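CalsepRRP (Calystegia sepium, PDB 1JY5) is an RNase-related plant protein of the RNase T2 family, whose members cleave RNA, though whether it does so itself is uncertain. Local coordinates at residues P47-D50 against D51-P55; N73-S76 against K77-S81; S92-S96 against D97-E101; Y149-E152 against G153-A157. One frame throughout, in Å; residues are numbered along the deposited sequence.

Contact 1 (P47-D50 against D51-P55)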
loop_
_atom_site.group_PDB
_atom_site.type_symbol
_atom_site.label_atom_id
_atom_site.label_comp_id
_atom_site.label_asym_id
_atom_site.label_seq_id
_atom_site.Cartn_x
_atom_site.Cartn_y
_atom_site.Cartn_z
ATOM N N PRO A 47 9.582 5.361 2.358
ATOM C CA PRO A 47 10.636 6.268 1.891
ATOM C C PRO A 47 11.637 5.266 1.307
ATOM O O PRO A 47 12.027 4.314 1.991
ATOM C CB PRO A 47 11.156 6.901 3.183
ATOM C CG PRO A 47 9.942 6.906 4.072
ATOM C CD PRO A 47 9.365 5.518 3.808
ATOM N N ASP A 48 12.037 5.453 0.056
ATOM C CA ASP A 48 12.953 4.510 -0.585
ATOM C C ASP A 48 14.173 5.161 -1.215
ATOM O O ASP A 48 14.225 6.375 -1.387
ATOM C CB ASP A 48 12.217 3.709 -1.678
ATOM C CG ASP A 48 11.247 2.676 -1.112
ATOM O OD1 ASP A 48 11.582 2.021 -0.098
ATOM O OD2 ASP A 48 10.154 2.501 -1.692
ATOM N N TYR A 49 15.147 4.330 -1.564
ATOM C CA TYR A 49 16.375 4.772 -2.215
ATOM C C TYR A 49 16.311 4.336 -3.679
ATOM O O TYR A 49 15.763 3.275 -3.997
ATOM C CB TYR A 49 17.586 4.119 -1.561
ATOM C CG TYR A 49 17.910 4.629 -0.181
ATOM C CD1 TYR A 49 18.309 3.749 0.821
ATOM C CD2 TYR A 49 17.855 5.994 0.117
ATOM C CE1 TYR A 49 18.647 4.209 2.092
ATOM C CE2 TYR A 49 18.193 6.466 1.385
ATOM C CZ TYR A 49 18.587 5.566 2.364
ATOM O OH TYR A 49 18.931 6.017 3.619
ATOM N N ASP A 50 16.882 5.146 -4.561
ATOM C CA ASP A 50 16.881 4.848 -5.988
ATOM C C ASP A 50 17.538 3.515 -6.344
ATOM O O ASP A 50 17.165 2.890 -7.337
ATOM C CB ASP A 50 17.589 5.965 -6.769
ATOM C CG ASP A 50 16.845 7.286 -6.715
ATOM O OD1 ASP A 50 15.601 7.275 -6.848
ATOM O OD2 ASP A 50 17.507 8.338 -6.561
ATOM N N ASP A 51 18.508 3.078 -5.543
ATOM C CA ASP A 51 19.213 1.829 -5.839
ATOM C C ASP A 51 18.452 0.559 -5.468
ATOM O O ASP A 51 18.984 -0.543 -5.590
ATOM C CB ASP A 51 20.607 1.825 -5.186
ATOM C CG ASP A 51 20.560 1.855 -3.665
ATOM O OD1 ASP A 51 21.633 2.064 -3.056
ATOM O OD2 ASP A 51 19.472 1.665 -3.072
ATOM N N GLY A 52 17.213 0.711 -5.015
ATOM C CA GLY A 52 16.427 -0.461 -4.674
ATOM C C GLY A 52 16.471 -0.867 -3.215
ATOM O O GLY A 52 15.835 -1.849 -2.827
ATOM N N THR A 53 17.246 -0.153 -2.407
ATOM C CA THR A 53 17.295 -0.454 -0.982
ATOM C C THR A 53 16.496 0.680 -0.350
ATOM O O THR A 53 15.945 1.517 -1.067
ATOM C CB THR A 53 18.736 -0.449 -0.409
ATOM O OG1 THR A 53 19.281 0.872 -0.479
ATOM C CG2 THR A 53 19.633 -1.412 -1.193
ATOM N N TRP A 54 16.425 0.718 0.973
ATOM C CA TRP A 54 15.667 1.769 1.633
ATOM C C TRP A 54 16.073 1.931 3.090
ATOM O O TRP A 54 16.631 1.024 3.692
ATOM C CB TRP A 54 14.167 1.448 1.550
ATOM C CG TRP A 54 13.808 0.126 2.165
ATOM C CD1 TRP A 54 13.514 -0.117 3.479
ATOM C CD2 TRP A 54 13.793 -1.148 1.511
ATOM N NE1 TRP A 54 13.323 -1.462 3.684
ATOM C CE2 TRP A 54 13.488 -2.120 2.493
ATOM C CE3 TRP A 54 14.013 -1.566 0.191
ATOM C CZ2 TRP A 54 13.396 -3.486 2.196
ATOM C CZ3 TRP A 54 13.922 -2.927 -0.104
ATOM C CH2 TRP A 54 13.617 -3.868 0.896
ATOM N N PRO A 55 15.818 3.111 3.666
ATOM C CA PRO A 55 16.169 3.327 5.069
ATOM C C PRO A 55 15.094 2.604 5.878
ATOM O O PRO A 55 13.958 2.483 5.420
ATOM C CB PRO A 55 16.087 4.845 5.208
ATOM C CG PRO A 55 14.946 5.184 4.277
ATOM C CD PRO A 55 15.253 4.332 3.063
HETATM O O HOH W 1 11.549 3.179 4.565
#
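Y49 and P55 make the tight end of this turn. P55 CD sits over one face of the phenol ring, 3.7 Å from its centroid and displaced toward the rim, a CH-pi contact; P55 CB also lies beside Y49 OH, which is hydrogen-bonded to K3 O. Y49 CG stands anti to the carbonyl carbon (chi1 -71°), swinging the ring back across T53, W54 and P55, and T53 OG1 comes to the ring edge, 3.3 Å from CD1. Next to this, D48 and W54 run alongside each other with carboxylate and indole planes 69° apart; D48 OD1 is 3.1 Å from W54 CB, while D48 OD2 is bonded to T9 OG1. On this exposed flank the W54 indole leads outward to meet the ring of H105. A water bridges P47 O and P55 O, donating to both. The turn end is looser and largely open to solvent, with D50 and D51 projecting away from the opposing residues. Even there D51 is held: its OD2 accepts from T53 N (2.9 Å) on the anti side, which makes an Asx turn, and T53 OG1 (2.7 Å) adds a second grip on the syn side, fixing the rotation of the carboxylate. The backbone closes the loop by G52 N to Y49 O (3.1 Å) and Y49 N to T53 O (3.0 Å). G52 takes a positive phi of 94°. Together these features define a type I turn with a G1 bulge, which reverses the chain as it leaves strand 40-48 of the central antiparallel sheet.

Contact 2 (N73-S76 against K77-S81)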
loop_
_atom_site.group_PDB
_atom_site.type_symbol
_atom_site.label_atom_id
_atom_site.label_comp_id
_atom_site.label_asym_id
_atom_site.label_seq_id
_atom_site.Cartn_x
_atom_site.Cartn_y
_atom_site.Cartn_z
ATOM N N ASN A 73 -10.845 6.122 12.149
ATOM C CA ASN A 73 -11.874 5.532 11.294
ATOM C C ASN A 73 -11.361 5.276 9.878
ATOM O O ASN A 73 -11.662 4.246 9.270
ATOM C CB ASN A 73 -13.116 6.429 11.227
ATOM C CG ASN A 73 -13.886 6.453 12.532
ATOM O OD1 ASN A 73 -14.222 5.406 13.084
ATOM N ND2 ASN A 73 -14.179 7.645 13.028
ATOM N N ASP A 74 -10.598 6.225 9.348
ATOM C CA ASP A 74 -10.048 6.093 8.008
ATOM C C ASP A 74 -8.951 5.038 7.943
ATOM O O ASP A 74 -8.879 4.276 6.979
ATOM C CB ASP A 74 -9.506 7.442 7.527
ATOM C CG ASP A 74 -10.614 8.405 7.134
ATOM O OD1 ASP A 74 -11.346 8.102 6.169
ATOM O OD2 ASP A 74 -10.756 9.454 7.792
ATOM N N LEU A 75 -8.102 4.984 8.965
ATOM C CA LEU A 75 -7.025 4.002 8.975
ATOM C C LEU A 75 -7.589 2.606 9.197
ATOM O O LEU A 75 -7.037 1.613 8.721
ATOM C CB LEU A 75 -6.001 4.344 10.062
ATOM C CG LEU A 75 -5.176 5.594 9.734
ATOM C CD1 LEU A 75 -4.298 5.989 10.911
ATOM C CD2 LEU A 75 -4.328 5.310 8.501
ATOM N N SER A 76 -8.703 2.533 9.916
ATOM C CA SER A 76 -9.325 1.248 10.181
ATOM C C SER A 76 -9.968 0.704 8.916
ATOM O O SER A 76 -10.004 -0.505 8.692
ATOM C CB SER A 76 -10.389 1.382 11.268
ATOM O OG SER A 76 -11.098 0.163 11.416
ATOM N N LYS A 77 -10.463 1.602 8.077
ATOM C CA LYS A 77 -11.123 1.181 6.856
ATOM C C LYS A 77 -10.229 1.103 5.629
ATOM O O LYS A 77 -10.367 0.190 4.812
ATOM C CB LYS A 77 -12.306 2.112 6.570
ATOM C CG LYS A 77 -13.127 1.733 5.348
ATOM C CD LYS A 77 -14.340 2.643 5.221
ATOM C CE LYS A 77 -15.097 2.386 3.932
ATOM N NZ LYS A 77 -15.614 0.990 3.861
ATOM N N TYR A 78 -9.300 2.043 5.497
ATOM C CA TYR A 78 -8.440 2.069 4.318
ATOM C C TYR A 78 -7.012 1.587 4.513
ATOM O O TYR A 78 -6.266 1.431 3.546
ATOM C CB TYR A 78 -8.463 3.478 3.734
ATOM C CG TYR A 78 -9.874 3.926 3.431
ATOM C CD1 TYR A 78 -10.523 4.857 4.237
ATOM C CD2 TYR A 78 -10.574 3.386 2.356
ATOM C CE1 TYR A 78 -11.840 5.240 3.978
ATOM C CE2 TYR A 78 -11.886 3.758 2.086
ATOM C CZ TYR A 78 -12.512 4.687 2.901
ATOM O OH TYR A 78 -13.807 5.062 2.624
ATOM N N TRP A 79 -6.635 1.353 5.765
ATOM C CA TRP A 79 -5.303 0.849 6.084
ATOM C C TRP A 79 -5.449 -0.319 7.070
ATOM O O TRP A 79 -4.768 -0.372 8.089
ATOM C CB TRP A 79 -4.450 1.950 6.720
ATOM C CG TRP A 79 -2.970 1.684 6.658
ATOM C CD1 TRP A 79 -2.347 0.477 6.764
ATOM C CD2 TRP A 79 -1.932 2.655 6.487
ATOM N NE1 TRP A 79 -0.985 0.632 6.665
ATOM C CE2 TRP A 79 -0.702 1.960 6.495
ATOM C CE3 TRP A 79 -1.923 4.046 6.325
ATOM C CZ2 TRP A 79 0.531 2.610 6.352
ATOM C CZ3 TRP A 79 -0.700 4.692 6.183
ATOM C CH2 TRP A 79 0.511 3.971 6.196
ATOM N N PRO A 80 -6.348 -1.274 6.778
ATOM C CA PRO A 80 -6.532 -2.411 7.690
ATOM C C PRO A 80 -5.450 -3.482 7.583
ATOM O O PRO A 80 -4.633 -3.477 6.666
ATOM C CB PRO A 80 -7.886 -2.990 7.270
ATOM C CG PRO A 80 -8.513 -1.925 6.413
ATOM C CD PRO A 80 -7.350 -1.312 5.702
ATOM N N SER A 81 -5.479 -4.409 8.533
ATOM C CA SER A 81 -4.565 -5.538 8.561
ATOM C C SER A 81 -5.395 -6.738 8.089
ATOM O O SER A 81 -6.607 -6.776 8.320
ATOM C CB SER A 81 -4.070 -5.771 9.990
ATOM O OG SER A 81 -3.178 -6.867 10.050
#
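The last turn of helix 72-78 closes with Y78 N bonded to D74 O at 2.7 Å and W79 N to L75 O at 3.0 Å, W79 being the first residue to leave helical phi/psi. One residue earlier, K77 N reaches N73 O, with a weak second bond to D74 O. Among the side chains, L75 and W79 run alongside each other, pointing the same way. The methyl L75 CD2 lies 3.5 Å from W79 CE3, on the benzo ring next to the ring fusion, because W79 CG is swung anti to its own nitrogen (chi1 -161°) and the ring extends out beside the leucine. Both are buried: L98 of helix 97-106 and L124 of helix 116-129 touch the pair, and the F120 ring meets the indole. W79 thus packs between those two helices and I42 of strand 40-48, in the central sheet of the RNase T2 fold, and Y78 is joined to I42 by a backbone bond. On the more open flank, D74 and Y78 lie with carboxylate and ring nearly coplanar, 23° apart, and D74 OD1 comes 3.6 Å from Y78 CE1. K77 CG covers one face of the same ring over its centre, while F128 meets the tyrosine edge-to-face; beyond CG, the lysine chain leads away to the surface. Proline at position 80 has no N-H for the next helical bond, so S76 O finds another donor, R33 NH1, and P80 CG packs against that oxygen at 3.1 Å.

Contact 3 (S92-S96 against D97-E101)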
loop_
_atom_site.group_PDB
_atom_site.type_symbol
_atom_site.label_atom_id
_atom_site.label_comp_id
_atom_site.label_asym_id
_atom_site.label_seq_id
_atom_site.Cartn_x
_atom_site.Cartn_y
_atom_site.Cartn_z
ATOM N N SER A 92 10.908 -5.547 17.832
ATOM C CA SER A 92 9.788 -5.892 18.697
ATOM C C SER A 92 8.503 -6.172 17.933
ATOM O O SER A 92 8.357 -5.773 16.773
ATOM C CB SER A 92 9.544 -4.765 19.702
ATOM O OG SER A 92 9.230 -3.562 19.035
ATOM N N PHE A 93 7.579 -6.876 18.582
ATOM C CA PHE A 93 6.297 -7.161 17.957
ATOM C C PHE A 93 5.502 -5.868 17.969
ATOM O O PHE A 93 5.709 -5.007 18.827
ATOM C CB PHE A 93 5.526 -8.247 18.719
ATOM C CG PHE A 93 6.100 -9.620 18.554
ATOM C CD1 PHE A 93 6.828 -10.210 19.581
ATOM C CD2 PHE A 93 5.949 -10.309 17.355
ATOM C CE1 PHE A 93 7.401 -11.467 19.415
ATOM C CE2 PHE A 93 6.519 -11.566 17.178
ATOM C CZ PHE A 93 7.247 -12.147 18.210
ATOM N N ASP A 94 4.599 -5.730 17.008
ATOM C CA ASP A 94 3.777 -4.533 16.903
ATOM C C ASP A 94 2.325 -4.820 17.232
ATOM O O ASP A 94 1.798 -5.882 16.901
ATOM C CB ASP A 94 3.871 -3.960 15.492
ATOM C CG ASP A 94 5.264 -3.493 15.161
ATOM O OD1 ASP A 94 5.692 -2.470 15.730
ATOM O OD2 ASP A 94 5.935 -4.154 14.348
ATOM N N ALA A 95 1.675 -3.856 17.870
ATOM C CA ALA A 95 0.276 -4.006 18.247
ATOM C C ALA A 95 -0.646 -3.891 17.038
ATOM O O ALA A 95 -1.803 -4.305 17.089
ATOM C CB ALA A 95 -0.090 -2.949 19.279
ATOM N N SER A 96 -0.129 -3.334 15.946
ATOM C CA SER A 96 -0.930 -3.157 14.741
ATOM C C SER A 96 -0.067 -2.876 13.524
ATOM O O SER A 96 1.127 -2.582 13.642
ATOM C CB SER A 96 -1.883 -1.978 14.916
ATOM O OG SER A 96 -1.141 -0.767 14.939
ATOM N N ASP A 97 -0.699 -2.939 12.356
ATOM C CA ASP A 97 -0.016 -2.675 11.105
ATOM C C ASP A 97 0.454 -1.223 11.066
ATOM O O ASP A 97 1.471 -0.914 10.450
ATOM C CB ASP A 97 -0.932 -3.007 9.909
ATOM C CG ASP A 97 -2.185 -2.134 9.840
ATOM O OD1 ASP A 97 -2.613 -1.558 10.863
ATOM O OD2 ASP A 97 -2.768 -2.047 8.743
ATOM N N LEU A 98 -0.272 -0.341 11.747
ATOM C CA LEU A 98 0.096 1.071 11.791
ATOM C C LEU A 98 1.393 1.255 12.582
ATOM O O LEU A 98 2.293 1.966 12.143
ATOM C CB LEU A 98 -1.022 1.898 12.439
ATOM C CG LEU A 98 -2.438 1.729 11.870
ATOM C CD1 LEU A 98 -3.412 2.646 12.615
ATOM C CD2 LEU A 98 -2.443 2.061 10.373
ATOM N N ALA A 99 1.487 0.622 13.749
ATOM C CA ALA A 99 2.688 0.734 14.569
ATOM C C ALA A 99 3.873 0.143 13.804
ATOM O O ALA A 99 4.998 0.650 13.876
ATOM C CB ALA A 99 2.497 0.005 15.899
ATOM N N TYR A 100 3.604 -0.923 13.058
ATOM C CA TYR A 100 4.628 -1.600 12.256
ATOM C C TYR A 100 5.187 -0.690 11.147
ATOM O O TYR A 100 6.403 -0.526 11.018
ATOM C CB TYR A 100 4.035 -2.874 11.634
ATOM C CG TYR A 100 4.928 -3.575 10.629
ATOM C CD1 TYR A 100 5.804 -4.582 11.021
ATOM C CD2 TYR A 100 4.877 -3.240 9.283
ATOM C CE1 TYR A 100 6.604 -5.243 10.089
ATOM C CE2 TYR A 100 5.672 -3.887 8.346
ATOM C CZ TYR A 100 6.530 -4.886 8.748
ATOM O OH TYR A 100 7.306 -5.532 7.799
ATOM N N GLU A 101 4.293 -0.107 10.349
ATOM C CA GLU A 101 4.697 0.769 9.255
ATOM C C GLU A 101 5.334 2.062 9.759
ATOM O O GLU A 101 6.245 2.596 9.130
ATOM C CB GLU A 101 3.494 1.090 8.360
ATOM C CG GLU A 101 2.944 -0.122 7.609
ATOM C CD GLU A 101 3.930 -0.683 6.593
ATOM O OE1 GLU A 101 3.868 -1.898 6.299
ATOM O OE2 GLU A 101 4.762 0.090 6.069
#
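S96 carries OG between its own nitrogen and carbonyl carbon (chi1 70°), which points the hydroxyl oxygen forward to the open amides of the first helical turn, where it accepts from A99 N at 3.2 Å in an almost straight bond (168°) and weakly from L98 N. D94, with CG anti to its carbonyl carbon (chi1 -64°), turns its carboxylate toward Y100 from the strand side. OD2 approaches the tyrosine at the ring edge, near the ring plane, 3.4 Å from CD1, and the carboxylate stands almost perpendicular to the ring. The partially positive ring hydrogens probably make this a mildly favourable approach. D94 OD1 is 4.0 Å from A99 CB, so the carboxylate lies alongside A99 and Y100. This is an N-cap: S96 stands just before helix 97-106, and its side chain takes up amide groups that have no carbonyl of a preceding turn to bind. Its own carbonyl begins the regular pattern, with Y100 N donating to S96 O at 3.0 Å. A99 CB, pointing toward the incoming chain, packs against both oxygens of the cap residue, 3.7 Å from S96 O and 3.8 Å from S96 OG. Farther out, the Y100 phenol leads away from the cap, touching S87 and A89 of strand 87-89, and its OH is bonded to K104 NZ. One residue on, E101 OE2 accepts from W46 NE1 of strand 40-48.

Contact 4 (Y149-E152 against G153-A157). Unlike the reference sequence in segment 149-152: V151 (reference Leu).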
loop_
_atom_site.group_PDB
_atom_site.type_symbol
_atom_site.label_atom_id
_atom_site.label_comp_id
_atom_site.label_asym_id
_atom_site.label_seq_id
_atom_site.Cartn_x
_atom_site.Cartn_y
_atom_site.Cartn_z
ATOM N N TYR A 149 -7.445 -11.517 -16.281
ATOM C CA TYR A 149 -7.080 -10.373 -17.103
ATOM C C TYR A 149 -5.599 -10.368 -17.443
ATOM O O TYR A 149 -4.785 -10.949 -16.728
ATOM C CB TYR A 149 -7.414 -9.064 -16.383
ATOM C CG TYR A 149 -8.763 -9.016 -15.701
ATOM C CD1 TYR A 149 -8.886 -9.287 -14.337
ATOM C CD2 TYR A 149 -9.906 -8.638 -16.401
ATOM C CE1 TYR A 149 -10.113 -9.172 -13.684
ATOM C CE2 TYR A 149 -11.137 -8.520 -15.761
ATOM C CZ TYR A 149 -11.235 -8.784 -14.405
ATOM O OH TYR A 149 -12.446 -8.634 -13.768
ATOM N N LYS A 150 -5.251 -9.712 -18.542
ATOM C CA LYS A 150 -3.855 -9.617 -18.939
ATOM C C LYS A 150 -3.197 -8.539 -18.083
ATOM O O LYS A 150 -3.747 -7.448 -17.928
ATOM C CB LYS A 150 -3.749 -9.237 -20.413
ATOM C CG LYS A 150 -4.354 -10.263 -21.350
ATOM C CD LYS A 150 -4.249 -9.804 -22.785
ATOM C CE LYS A 150 -4.824 -10.843 -23.725
ATOM N NZ LYS A 150 -4.683 -10.425 -25.149
ATOM N N VAL A 151 -2.034 -8.852 -17.522
ATOM C CA VAL A 151 -1.303 -7.898 -16.689
ATOM C C VAL A 151 -1.001 -6.631 -17.476
ATOM O O VAL A 151 -1.137 -5.523 -16.957
ATOM C CB VAL A 151 0.044 -8.478 -16.198
ATOM C CG1 VAL A 151 0.729 -7.487 -15.258
ATOM C CG2 VAL A 151 -0.190 -9.783 -15.489
ATOM N N GLU A 152 -0.598 -6.806 -18.733
ATOM C CA GLU A 152 -0.264 -5.678 -19.598
ATOM C C GLU A 152 -1.442 -4.724 -19.705
ATOM O O GLU A 152 -1.261 -3.513 -19.849
ATOM C CB GLU A 152 0.156 -6.175 -20.992
ATOM C CG GLU A 152 -0.948 -6.828 -21.819
ATOM C CD GLU A 152 -1.833 -5.824 -22.545
ATOM O OE1 GLU A 152 -2.933 -6.216 -22.996
ATOM O OE2 GLU A 152 -1.431 -4.649 -22.677
ATOM N N GLY A 153 -2.649 -5.278 -19.626
ATOM C CA GLY A 153 -3.851 -4.470 -19.699
ATOM C C GLY A 153 -4.075 -3.687 -18.417
ATOM O O GLY A 153 -4.507 -2.536 -18.452
ATOM N N ILE A 154 -3.797 -4.313 -17.280
ATOM C CA ILE A 154 -3.956 -3.635 -15.998
ATOM C C ILE A 154 -2.892 -2.542 -15.907
ATOM O O ILE A 154 -3.171 -1.422 -15.478
ATOM C CB ILE A 154 -3.804 -4.624 -14.828
ATOM C CG1 ILE A 154 -5.010 -5.571 -14.814
ATOM C CG2 ILE A 154 -3.665 -3.865 -13.511
ATOM C CD1 ILE A 154 -4.957 -6.638 -13.745
ATOM N N MET A 155 -1.679 -2.885 -16.334
ATOM C CA MET A 155 -0.540 -1.967 -16.347
ATOM C C MET A 155 -0.852 -0.745 -17.210
ATOM O O MET A 155 -0.716 0.398 -16.770
ATOM C CB MET A 155 0.693 -2.664 -16.935
ATOM C CG MET A 155 1.228 -3.838 -16.137
ATOM S SD MET A 155 2.145 -3.321 -14.692
ATOM C CE MET A 155 3.834 -3.256 -15.332
ATOM N N SER A 156 -1.264 -1.001 -18.449
ATOM C CA SER A 156 -1.587 0.063 -19.392
ATOM C C SER A 156 -2.723 0.944 -18.891
ATOM O O SER A 156 -2.705 2.159 -19.079
ATOM C CB SER A 156 -1.953 -0.538 -20.755
ATOM O OG SER A 156 -2.330 0.478 -21.671
ATOM N N ALA A 157 -3.713 0.332 -18.254
ATOM C CA ALA A 157 -4.842 1.091 -17.730
ATOM C C ALA A 157 -4.356 2.090 -16.680
ATOM O O ALA A 157 -4.722 3.263 -16.712
ATOM C CB ALA A 157 -5.877 0.144 -17.119
#
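Backbone bonds do most of the work where K150 and V151 meet G153 to M155. K150 O serves two donors, I154 N at 3.2 Å and, in a weak bond, G153 N at 3.0 Å. V151 O then takes M155 N at 2.8 Å, and E152 O takes S156 N at 2.9 Å. K150 is therefore the N-cap residue of helix 151-162, although its side chain is extended beyond CG and leads away from the turn. The helix starts straight out of strand 149-150, which pairs antiparallel with 201-202 near the C terminus. Apolar contacts form two pairs. V151 CG1 lies anti to the backbone nitrogen (chi1 -176°) and runs beside M155, 3.8 Å from CG; that carbon also presses close to V151 O. Y149 CB meets I154 CD1 more loosely, at 4.3 Å, and both V151 and I154 rest on V202. Among the side chains, E152 makes a polar approach: a chi1 of 67°, with CG between its own nitrogen and carbonyl carbon, and a bend at chi2 (82°) fold the chain back and lay its carboxylate beside G153 N, OE2 being 3.3 Å away but poorly aimed for a hydrogen bond. Y149 extends the other way, its OH donating to L142 O and its ring meeting that of Y141.

From the N terminus, the four contacts follow in series, each a local turn or cap; none nests in or crosses another. Contact 1 closes the reversal after strand 40-48. Contact 2 ends helix 72-78, on the opposite side of the chain's centre, about 26 Å away between centres. Contact 3 starts helix 97-106 after the two-stranded sheet of 87-89 and 92-94. Contacts 2 and 3 are the pair that touch: W79 lies against D97 and L98, joining one helix's end to the next one's beginning. Contact 4 opens helix 151-162 after strand 149-150 and stands apart, its nearest atoms about 16 Å from contact 1 and about 21 Å from contact 3.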